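Local coordinates for SusD homolog (Bacteroides thetaiotaomicron VPI-5482, PDB 3IHV), which probably binds glycans at the bacterial outer membrane as a SusD-family protein, consistent with a part in nutrient capture at the cell surface, at residues A[421-424]-A[425-429]; A[68-71]-A[72-76]; A[328-332]-A[333-337]. One frame throughout, in Å; residues are numbered along the deposited sequence. Where two conformers were deposited one is given.

Interaction 1 (A[421-424]-A[425-429])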
ATOM      1  N   ASN A 421     -11.592   3.445 -21.510  1.00  7.03           N
ATOM      2  CA  ASN A 421     -10.225   3.367 -21.998  1.00  7.94           C
ATOM      3  C   ASN A 421      -9.235   3.103 -20.872  1.00  7.14           C
ATOM      4  O   ASN A 421      -8.281   2.337 -21.054  1.00  7.87           O
ATOM      5  CB  ASN A 421      -9.827   4.628 -22.794  1.00  7.31           C
ATOM      6  CG  ASN A 421     -10.532   4.737 -24.144  1.00 10.92           C
ATOM      7  OD1 ASN A 421     -11.047   3.757 -24.691  1.00 13.76           O
ATOM      8  ND2 ASN A 421     -10.553   5.946 -24.693  1.00 13.57           N
ATOM      9  N   ALA A 422      -9.474   3.714 -19.712  1.00  7.65           N
ATOM     10  CA  ALA A 422      -8.568   3.587 -18.565  1.00  7.90           C
ATOM     11  C   ALA A 422      -8.610   2.172 -18.014  1.00  7.61           C
ATOM     12  O   ALA A 422      -7.550   1.520 -17.870  1.00  8.13           O
ATOM     13  CB  ALA A 422      -8.921   4.611 -17.475  1.00  7.81           C
ATOM     14  N   ILE A 423      -9.814   1.666 -17.763  1.00  7.14           N
ATOM     15  CA  ILE A 423      -9.966   0.279 -17.252  1.00  7.24           C
ATOM     16  C   ILE A 423      -9.517  -0.778 -18.300  1.00  6.84           C
ATOM     17  O   ILE A 423      -8.823  -1.742 -17.955  1.00  8.05           O
ATOM     18  CB  ILE A 423     -11.358  -0.038 -16.639  1.00  7.37           C
ATOM     19  CG1 ILE A 423     -11.279  -1.419 -15.943  1.00  9.57           C
ATOM     20  CG2 ILE A 423     -12.493   0.026 -17.667  1.00  7.00           C
ATOM     21  CD1 ILE A 423     -12.310  -1.660 -14.863  1.00 11.31           C
ATOM     22  N   ASN A 424      -9.832  -0.560 -19.565  1.00  6.76           N
ATOM     23  CA  ASN A 424      -9.421  -1.515 -20.630  1.00  6.26           C
ATOM     24  C   ASN A 424      -7.911  -1.528 -20.853  1.00  6.79           C
ATOM     25  O   ASN A 424      -7.359  -2.581 -21.170  1.00  6.67           O
ATOM     26  CB  ASN A 424     -10.235  -1.323 -21.893  1.00  6.52           C
ATOM     27  CG  ASN A 424     -11.651  -1.851 -21.749  1.00  6.72           C
ATOM     28  OD1 ASN A 424     -11.907  -2.723 -20.907  1.00 11.32           O
ATOM     29  ND2 ASN A 424     -12.570  -1.314 -22.541  1.00 11.16           N
ATOM     30  N   ALA A 425      -7.216  -0.418 -20.574  1.00  6.11           N
ATOM     31  CA  ALA A 425      -5.744  -0.430 -20.685  1.00  6.99           C
ATOM     32  C   ALA A 425      -5.193  -1.403 -19.673  1.00  6.70           C
ATOM     33  O   ALA A 425      -4.284  -2.209 -19.979  1.00  6.27           O
ATOM     34  CB  ALA A 425      -5.139   0.948 -20.442  1.00  6.44           C
ATOM     35  N   VAL A 426      -5.751  -1.330 -18.464  1.00  6.90           N
ATOM     36  CA  VAL A 426      -5.351  -2.224 -17.395  1.00  6.67           C
ATOM     37  C   VAL A 426      -5.696  -3.706 -17.707  1.00  7.20           C
ATOM     38  O   VAL A 426      -4.847  -4.591 -17.530  1.00  7.16           O
ATOM     39  CB  VAL A 426      -5.929  -1.804 -16.052  1.00  7.75           C
ATOM     40  CG1 VAL A 426      -5.624  -2.863 -14.988  1.00  6.95           C
ATOM     41  CG2 VAL A 426      -5.344  -0.447 -15.661  1.00  6.48           C
ATOM     42  N   ARG A 427      -6.892  -3.955 -18.207  1.00  6.60           N
ATOM     43  CA  ARG A 427      -7.307  -5.319 -18.568  1.00  7.61           C
ATOM     44  C   ARG A 427      -6.429  -5.890 -19.702  1.00  7.17           C
ATOM     45  O   ARG A 427      -6.020  -7.055 -19.670  1.00  7.85           O
ATOM     46  CB  ARG A 427      -8.746  -5.313 -19.088  1.00  9.21           C
ATOM     47  CG  ARG A 427      -9.836  -4.737 -18.196  1.00 11.46           C
ATOM     48  CD  ARG A 427     -10.461  -5.673 -17.324  1.00 10.14           C
ATOM     49  NE  ARG A 427     -10.994  -6.858 -18.026  1.00 10.70           N
ATOM     50  CZ  ARG A 427     -11.134  -8.031 -17.417  1.00 10.97           C
ATOM     51  NH1 ARG A 427     -10.847  -8.142 -16.117  1.00 12.45           N
ATOM     52  NH2 ARG A 427     -11.537  -9.097 -18.093  1.00 12.09           N
ATOM     53  N   ARG A 428      -6.139  -5.078 -20.709  1.00  5.73           N
ATOM     54  CA  ARG A 428      -5.329  -5.557 -21.823  1.00  5.82           C
ATOM     55  C   ARG A 428      -3.937  -5.974 -21.358  1.00  5.76           C
ATOM     56  O   ARG A 428      -3.409  -7.011 -21.732  1.00  5.50           O
ATOM     57  CB  ARG A 428      -5.261  -4.468 -22.901  1.00  6.88           C
ATOM     58  CG  ARG A 428      -6.621  -4.298 -23.586  1.00  6.32           C
ATOM     59  CD  ARG A 428      -6.673  -3.079 -24.462  1.00 10.95           C
ATOM     60  NE  ARG A 428      -7.958  -2.936 -25.105  1.00 12.39           N
ATOM     61  CZ  ARG A 428      -8.242  -2.026 -26.039  1.00 18.62           C
ATOM     62  NH1 ARG A 428      -7.322  -1.152 -26.447  1.00 18.70           N
ATOM     63  NH2 ARG A 428      -9.461  -1.984 -26.577  1.00 17.19           N
ATOM     64  N   ARG A 429      -3.309  -5.131 -20.547  1.00  5.54           N
ATOM     65  CA  ARG A 429      -1.990  -5.482 -20.058  1.00  6.50           C
ATOM     66  C   ARG A 429      -2.108  -6.779 -19.222  1.00  6.38           C
ATOM     67  O   ARG A 429      -1.231  -7.661 -19.312  1.00  6.85           O
ATOM     68  CB  ARG A 429      -1.403  -4.310 -19.252  1.00  6.37           C
ATOM     69  CG  ARG A 429       0.065  -4.406 -18.943  1.00  6.57           C
ATOM     70  CD  ARG A 429       0.360  -5.183 -17.678  1.00  6.19           C
ATOM     71  NE  ARG A 429      -0.100  -4.498 -16.500  1.00  5.98           N
ATOM     72  CZ  ARG A 429       0.584  -3.589 -15.812  1.00  6.82           C
ATOM     73  NH1 ARG A 429       1.806  -3.199 -16.194  1.00  8.88           N
ATOM     74  NH2 ARG A 429       0.050  -3.075 -14.718  1.00  8.77           N
TER
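Ile-423 O accepts a bond from Arg-427 N at 2.9 Å, and Asn-424 O accepts one from Arg-428 N at 2.8 Å. These are the i to i+4 bonds of an alpha helix. Just before these in the chain the bonding is less regular: Ala-425 N bonds to Asn-421 O and makes a weak second bond to Ala-422 O, a carbonyl that also takes a long, weak bond from Val-426 N.

Among the side chains, the touching is done mainly by arginine methylenes. Arg-428 sets CG beside its own backbone N (chi1 -70°), which lays that carbon 3.1 Å from Asn-424 O. The extended chain then carries Arg-428 CD past the same oxygen, Asn-424 O, at 3.4 Å and on toward Asp-441. Arg-427 instead bends at chi2 and chi3; its CG lies 3.2 Å from Ile-423 O and 4.0 Å from Asn-424 OD1. The Asn-424 amide and the Arg-427 guanidinium planes stand 61° apart and do not stack.

The turn belongs to helix 417-430, in a family of the TPR clan whose fold is built largely of packed helices. Apolar Ile-423 and Val-426 suit its buried side, where they meet helices 448-463 and 397-412, while the small Ala-422 fits against Tyr-404.

The charged ends turn to acidic partners: Arg-428 forms a salt bridge with Asp-441 and Arg-427 one with Glu-458. Asn-424 OD1 accepts Leu-442 N, and Arg-427 NE bonds to Cys-440 O.

Interaction 2 (A[68-71]-A[72-76])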
ATOM      1  N   ASN A  68      -8.870  -8.535  13.695  1.00  6.67           N
ATOM      2  CA  ASN A  68      -9.696  -7.517  14.317  1.00  6.33           C
ATOM      3  C   ASN A  68     -10.143  -7.847  15.728  1.00  6.96           C
ATOM      4  O   ASN A  68     -11.264  -7.568  16.106  1.00  6.03           O
ATOM      5  CB  ASN A  68     -10.886  -7.175  13.423  1.00  7.29           C
ATOM      6  CG  ASN A  68     -10.463  -6.518  12.134  1.00  7.29           C
ATOM      7  OD1 ASN A  68      -9.438  -5.820  12.106  1.00  8.28           O
ATOM      8  ND2 ASN A  68     -11.210  -6.757  11.051  1.00  6.39           N
ATOM      9  N   SER A  69      -9.225  -8.381  16.513  1.00  6.55           N
ATOM     10  CA  SER A  69      -9.530  -8.821  17.871  1.00  5.99           C
ATOM     11  C   SER A  69      -8.626  -8.162  18.903  1.00  6.16           C
ATOM     12  O   SER A  69      -8.494  -8.655  20.035  1.00  6.70           O
ATOM     13  CB  SER A  69      -9.451 -10.349  17.943  1.00  6.22           C
ATOM     14  OG  SER A  69      -8.167 -10.850  17.616  1.00  7.61           O
ATOM     15  N   PHE A  70      -8.065  -7.020  18.517  1.00  6.77           N
ATOM     16  CA  PHE A  70      -7.096  -6.268  19.314  1.00  7.15           C
ATOM     17  C   PHE A  70      -7.700  -5.113  20.122  1.00  8.01           C
ATOM     18  O   PHE A  70      -8.761  -4.578  19.749  1.00  7.62           O
ATOM     19  CB  PHE A  70      -5.943  -5.745  18.438  1.00  7.68           C
ATOM     20  CG  PHE A  70      -6.362  -4.778  17.355  1.00  8.26           C
ATOM     21  CD1 PHE A  70      -6.862  -5.237  16.135  1.00  9.53           C
ATOM     22  CD2 PHE A  70      -6.191  -3.390  17.541  1.00  6.51           C
ATOM     23  CE1 PHE A  70      -7.217  -4.365  15.133  1.00  8.60           C
ATOM     24  CE2 PHE A  70      -6.522  -2.499  16.513  1.00  7.59           C
ATOM     25  CZ  PHE A  70      -7.057  -2.985  15.317  1.00  7.70           C
ATOM     26  N   PRO A  71      -7.053  -4.768  21.245  1.00  7.36           N
ATOM     27  CA  PRO A  71      -7.510  -3.693  22.136  1.00  7.83           C
ATOM     28  C   PRO A  71      -6.891  -2.337  21.775  1.00  7.03           C
ATOM     29  O   PRO A  71      -5.991  -2.264  20.955  1.00  6.74           O
ATOM     30  CB  PRO A  71      -7.009  -4.164  23.488  1.00  7.46           C
ATOM     31  CG  PRO A  71      -5.723  -4.797  23.170  1.00  7.48           C
ATOM     32  CD  PRO A  71      -5.966  -5.540  21.880  1.00  7.51           C
ATOM     33  N   THR A  72      -7.380  -1.278  22.413  1.00  7.08           N
ATOM     34  CA  THR A  72      -6.887   0.074  22.178  1.00  6.62           C
ATOM     35  C   THR A  72      -5.407   0.260  22.557  1.00  6.56           C
ATOM     36  O   THR A  72      -4.787   1.205  22.127  1.00  6.09           O
ATOM     37  CB  THR A  72      -7.653   1.093  22.969  1.00  6.96           C
ATOM     38  OG1 THR A  72      -7.510   0.779  24.375  1.00  5.33           O
ATOM     39  CG2 THR A  72      -9.157   1.151  22.551  1.00  7.76           C
ATOM     40  N   THR A  73      -4.879  -0.649  23.372  1.00  6.38           N
ATOM     41  CA  THR A  73      -3.520  -0.662  23.854  1.00  6.70           C
ATOM     42  C   THR A  73      -2.532  -1.415  22.952  1.00  7.51           C
ATOM     43  O   THR A  73      -1.361  -1.517  23.292  1.00  6.39           O
ATOM     44  CB  THR A  73      -3.511  -1.348  25.228  1.00  7.70           C
ATOM     45  OG1 THR A  73      -4.156  -2.637  25.106  1.00  5.66           O
ATOM     46  CG2 THR A  73      -4.272  -0.480  26.276  1.00  4.85           C
ATOM     47  N   GLN A  74      -3.002  -1.969  21.842  1.00  6.74           N
ATOM     48  CA  GLN A  74      -2.162  -2.781  20.950  1.00  7.48           C
ATOM     49  C   GLN A  74      -0.947  -1.956  20.548  1.00  8.03           C
ATOM     50  O   GLN A  74      -1.080  -0.868  19.977  1.00  8.66           O
ATOM     51  CB  GLN A  74      -2.971  -3.229  19.734  1.00  7.29           C
ATOM     52  CG  GLN A  74      -2.276  -4.303  18.960  1.00  7.45           C
ATOM     53  CD  GLN A  74      -2.158  -5.608  19.745  1.00  8.55           C
ATOM     54  OE1 GLN A  74      -3.078  -5.991  20.476  1.00  9.64           O
ATOM     55  NE2 GLN A  74      -1.007  -6.279  19.620  1.00  8.47           N
ATOM     56  N   SER A  75       0.234  -2.501  20.850  1.00  8.67           N
ATOM     57  CA  SER A  75       1.498  -1.791  20.671  0.50  8.29           C
ATOM     58  C   SER A  75       1.766  -1.317  19.252  1.00  7.65           C
ATOM     59  O   SER A  75       2.208  -0.188  19.042  1.00  7.11           O
ATOM     60  CB  SER A  75       2.665  -2.690  21.123  0.50  8.73           C
ATOM     61  OG  SER A  75       2.661  -2.830  22.529  0.50 10.14           O
ATOM     62  N   GLU A  76       1.504  -2.182  18.291  1.00  8.14           N
ATOM     63  CA  GLU A  76       1.791  -1.864  16.904  1.00  7.86           C
ATOM     64  C   GLU A  76       1.042  -0.635  16.410  1.00  8.11           C
ATOM     65  O   GLU A  76       1.588   0.151  15.627  1.00  7.11           O
ATOM     66  CB  GLU A  76       1.477  -3.048  15.978  1.00  8.04           C
ATOM     67  CG  GLU A  76       2.331  -4.296  16.211  1.00 10.32           C
ATOM     68  CD  GLU A  76       1.849  -5.209  17.338  1.00 12.26           C
ATOM     69  OE1 GLU A  76       0.947  -4.830  18.118  1.00 10.57           O
ATOM     70  OE2 GLU A  76       2.405  -6.334  17.423  1.00 12.90           O
TER
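Phe-70 and Gln-74 cross at about a right angle, the phenyl ring and the side-chain amide standing 88° apart. The amide therefore does not stack on the ring; Gln-74 CB approaches ring atom CD2 of Phe-70 at 3.9 Å, and Gln-74 OE1 comes to 3.5 Å from Phe-70 CB. Gln-74 reaches back this way because its CG is anti to the backbone N (chi1 -167°) and the chain then bends at chi2.

Pro-71 lies obliquely to the same glutamine, its CD 3.2 Å from Gln-74 OE1. Thr-73 crosses the proline ring nearly perpendicularly, setting OG1 3.3 Å from Pro-71 CG. The backbone beneath is a type I beta turn from Pro-71 to Gln-74, closed by Gln-74 N to Pro-71 O at 3.1 Å. Proline suits this first position, since the turn calls on its carbonyl and not on an N-H.

Gln-74 is also the N-cap residue, and its long side chain lets NE2 bond to Glu-76 OE1 at 2.9 Å, on the syn side of the carboxylate and in the plane of the amide.

Phe-70 faces inward, meeting the rings of Phe-516 and Trp-535, and Thr-72 OG1 bonds to Gln-520. The turn thus leads the loop after strand 52-54 into helix 75-101 and lies against the C-terminal part of the chain, at the start of helix 520-525.

Interaction 3 (A[328-332]-A[333-337])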
ATOM      1  N   TYR A 328       2.090 -22.842  -4.323  1.00  4.94           N
ATOM      2  CA  TYR A 328       3.284 -23.647  -4.101  1.00  5.07           C
ATOM      3  C   TYR A 328       4.111 -23.039  -3.011  1.00  4.70           C
ATOM      4  O   TYR A 328       3.911 -21.887  -2.655  1.00  5.06           O
ATOM      5  CB  TYR A 328       4.138 -23.633  -5.390  1.00  4.67           C
ATOM      6  CG  TYR A 328       4.547 -22.243  -5.853  1.00  5.73           C
ATOM      7  CD1 TYR A 328       5.694 -21.620  -5.346  1.00  6.48           C
ATOM      8  CD2 TYR A 328       3.774 -21.530  -6.768  1.00  6.30           C
ATOM      9  CE1 TYR A 328       6.079 -20.358  -5.752  1.00  4.53           C
ATOM     10  CE2 TYR A 328       4.138 -20.250  -7.172  1.00  5.04           C
ATOM     11  CZ  TYR A 328       5.312 -19.672  -6.672  1.00  7.58           C
ATOM     12  OH  TYR A 328       5.683 -18.389  -7.047  1.00  6.95           O
ATOM     13  N   GLN A 329       5.084 -23.810  -2.540  1.00  4.72           N
ATOM     14  CA  GLN A 329       6.060 -23.356  -1.561  1.00  4.98           C
ATOM     15  C   GLN A 329       7.396 -23.969  -2.000  1.00  5.77           C
ATOM     16  O   GLN A 329       7.443 -24.834  -2.860  1.00  6.29           O
ATOM     17  CB  GLN A 329       5.709 -23.899  -0.160  1.00  4.98           C
ATOM     18  CG  GLN A 329       5.665 -25.421  -0.016  1.00  4.88           C
ATOM     19  CD  GLN A 329       5.429 -25.794   1.444  1.00  7.52           C
ATOM     20  OE1 GLN A 329       5.959 -25.122   2.339  1.00 10.94           O
ATOM     21  NE2 GLN A 329       4.590 -26.790   1.693  1.00  8.56           N
ATOM     22  N   TYR A 330       8.478 -23.542  -1.370  1.00  6.50           N
ATOM     23  CA  TYR A 330       9.788 -24.071  -1.662  1.00  6.63           C
ATOM     24  C   TYR A 330      10.257 -24.855  -0.432  1.00  7.41           C
ATOM     25  O   TYR A 330      10.344 -24.286   0.669  1.00  7.42           O
ATOM     26  CB  TYR A 330      10.760 -22.944  -1.930  1.00  6.03           C
ATOM     27  CG  TYR A 330      10.432 -22.161  -3.160  1.00  6.38           C
ATOM     28  CD1 TYR A 330      10.597 -22.716  -4.423  1.00  5.07           C
ATOM     29  CD2 TYR A 330       9.943 -20.872  -3.071  1.00  4.72           C
ATOM     30  CE1 TYR A 330      10.269 -21.977  -5.587  1.00  6.43           C
ATOM     31  CE2 TYR A 330       9.645 -20.139  -4.207  1.00  4.85           C
ATOM     32  CZ  TYR A 330       9.792 -20.693  -5.461  1.00  6.86           C
ATOM     33  OH  TYR A 330       9.485 -19.938  -6.593  1.00  6.34           O
ATOM     34  N   THR A 331      10.561 -26.129  -0.641  1.00  8.88           N
ATOM     35  CA  THR A 331      11.095 -27.012   0.387  1.00 10.22           C
ATOM     36  C   THR A 331      12.634 -26.964   0.215  1.00 10.81           C
ATOM     37  O   THR A 331      13.155 -26.259  -0.660  1.00  9.94           O
ATOM     38  CB  THR A 331      10.582 -28.477   0.181  1.00 11.15           C
ATOM     39  OG1 THR A 331      11.200 -29.040  -0.974  1.00 10.81           O
ATOM     40  CG2 THR A 331       9.080 -28.492   0.005  1.00 12.56           C
ATOM     41  N   ASP A 332      13.371 -27.697   1.032  1.00 11.83           N
ATOM     42  CA  ASP A 332      14.822 -27.697   0.871  1.00 12.99           C
ATOM     43  C   ASP A 332      15.251 -28.118  -0.557  1.00 14.06           C
ATOM     44  O   ASP A 332      16.240 -27.623  -1.061  1.00 15.22           O
ATOM     45  CB  ASP A 332      15.502 -28.610   1.890  1.00 13.06           C
ATOM     46  CG  ASP A 332      15.443 -28.065   3.314  1.00 13.54           C
ATOM     47  OD1 ASP A 332      14.777 -27.050   3.555  1.00 10.95           O
ATOM     48  OD2 ASP A 332      16.087 -28.673   4.202  1.00 14.00           O
ATOM     49  N   THR A 333      14.494 -28.999  -1.207  1.00 14.94           N
ATOM     50  CA  THR A 333      14.880 -29.501  -2.525  1.00 15.50           C
ATOM     51  C   THR A 333      14.049 -29.070  -3.738  1.00 15.69           C
ATOM     52  O   THR A 333      14.536 -29.174  -4.880  1.00 15.58           O
ATOM     53  CB  THR A 333      14.854 -31.018  -2.515  1.00 15.64           C
ATOM     54  OG1 THR A 333      13.580 -31.449  -2.044  1.00 17.28           O
ATOM     55  CG2 THR A 333      15.931 -31.570  -1.601  1.00 17.47           C
ATOM     56  N   LYS A 334      12.824 -28.586  -3.539  1.00 14.76           N
ATOM     57  CA  LYS A 334      11.975 -28.285  -4.700  1.00 14.99           C
ATOM     58  C   LYS A 334      10.818 -27.329  -4.443  1.00 14.27           C
ATOM     59  O   LYS A 334      10.474 -27.031  -3.298  1.00 13.63           O
ATOM     60  CB  LYS A 334      11.375 -29.608  -5.196  1.00 15.53           C
ATOM     61  CG  LYS A 334      10.434 -30.274  -4.184  1.00 18.26           C
ATOM     62  CD  LYS A 334      10.176 -31.767  -4.455  1.00 22.10           C
ATOM     63  CE  LYS A 334       9.368 -32.058  -5.724  1.00 24.07           C
ATOM     64  NZ  LYS A 334       7.905 -31.716  -5.614  1.00 27.18           N
ATOM     65  N   LYS A 335      10.253 -26.850  -5.559  1.00 13.91           N
ATOM     66  CA  LYS A 335       9.015 -26.088  -5.595  1.00 13.51           C
ATOM     67  C   LYS A 335       7.967 -27.164  -5.553  1.00 12.89           C
ATOM     68  O   LYS A 335       7.982 -28.103  -6.366  1.00 12.48           O
ATOM     69  CB  LYS A 335       8.899 -25.298  -6.898  1.00 14.07           C
ATOM     70  CG  LYS A 335       7.631 -24.484  -7.097  1.00 15.79           C
ATOM     71  CD  LYS A 335       7.860 -23.639  -8.345  1.00 19.85           C
ATOM     72  CE  LYS A 335       6.650 -22.882  -8.819  1.00 22.74           C
ATOM     73  NZ  LYS A 335       6.937 -22.104 -10.058  1.00 23.32           N
ATOM     74  N   SER A 336       7.074 -27.062  -4.592  1.00 11.39           N
ATOM     75  CA  SER A 336       6.076 -28.081  -4.369  1.00 11.16           C
ATOM     76  C   SER A 336       4.706 -27.469  -4.183  1.00  8.91           C
ATOM     77  O   SER A 336       4.576 -26.416  -3.563  1.00  7.74           O
ATOM     78  CB  SER A 336       6.478 -28.846  -3.107  1.00 11.71           C
ATOM     79  OG  SER A 336       5.474 -29.735  -2.726  1.00 16.48           O
ATOM     80  N   LEU A 337       3.669 -28.112  -4.703  1.00  7.32           N
ATOM     81  CA  LEU A 337       2.314 -27.560  -4.533  1.00  6.28           C
ATOM     82  C   LEU A 337       1.870 -27.712  -3.085  1.00  5.60           C
ATOM     83  O   LEU A 337       2.130 -28.727  -2.463  1.00  5.02           O
ATOM     84  CB  LEU A 337       1.307 -28.287  -5.407  1.00  5.66           C
ATOM     85  CG  LEU A 337       1.491 -28.083  -6.890  1.00  7.99           C
ATOM     86  CD1 LEU A 337       0.615 -29.110  -7.629  1.00  9.55           C
ATOM     87  CD2 LEU A 337       1.203 -26.596  -7.299  1.00  8.86           C
TER
HETATM   88  O   HOH W   1       3.897 -28.831  -0.308  1.00 15.32           O
HETATM   89  O   HOH W   2      10.733 -31.641  -0.934  1.00 27.93           O
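Tyr-328 holds its CG between the backbone N and the carbonyl carbon (chi1 58°), while Lys-335 starts with CG anti to its backbone N (chi1 178°) and remains extended to the ammonium; together these torsions carry the lysine chain across one face of the tyrosine ring. CE lies over the centre of that face as a CH-pi contact, 3.6 Å from the Tyr-328 ring centroid, and NZ follows as a cation-pi partner, 4.5 Å from that centroid and 11° off the normal. Tyr-330 runs alongside Lys-335, pointing the same way, its CE1 3.8 Å from Lys-335 CB, and meets the edge of the Tyr-328 ring with CE2. Both tyrosine hydroxyls bond to Asp-372 OD2. If Tyr-328 were an alanine, Lys-335 would probably lose the aromatic face that steadies its ammonium end, and Asp-372 would be left with one tyrosine hydroxyl fewer.

The contact is a beta hairpin of strands 325-330 and 335-337, the latter an outermost strand of a three-stranded antiparallel sheet. Gln-329 and Ser-336 form its hydrogen-bonded pair, with Gln-329 N to Ser-336 O and Ser-336 N to Gln-329 O both 2.8 Å. On the face that these two side chains share, a water accepts from Gln-329 NE2, donates to Leu-337 O and bonds to Ser-336 OG.

At the turn, Thr-331 N bonds to Lys-334 O at 2.8 Å. Threonine suits this corner because its hydroxyl serves the loop: Thr-331 OG1 accepts Lys-334 N at 3.1 Å and, weakly, Thr-333 N. A second water joins Thr-331 OG1 to Thr-333 OG1, while Asp-332, at the exposed bend, sends OD1 to Thr-289 OG1.

The three contacts are separate local elements set far apart around the chain. Interactions 1 and 2 lie on opposite sides of its centre, 40 Å apart between centres and about 26 Å at their nearest atoms. Interaction 3 is 34 Å from interaction 1 and 35 Å from interaction 2, centre to centre, with nearest atoms about 18 Å and about 24 Å apart. Interactions 1 and 3 both belong to the SusD-family part of the sequence, while interaction 2 belongs to its N-terminal part. None supplies a ligand to either sodium ion: one is held at Phe-265, Asn-389 and Asn-391, the other at Gly-491, Tyr-492 and Trp-494.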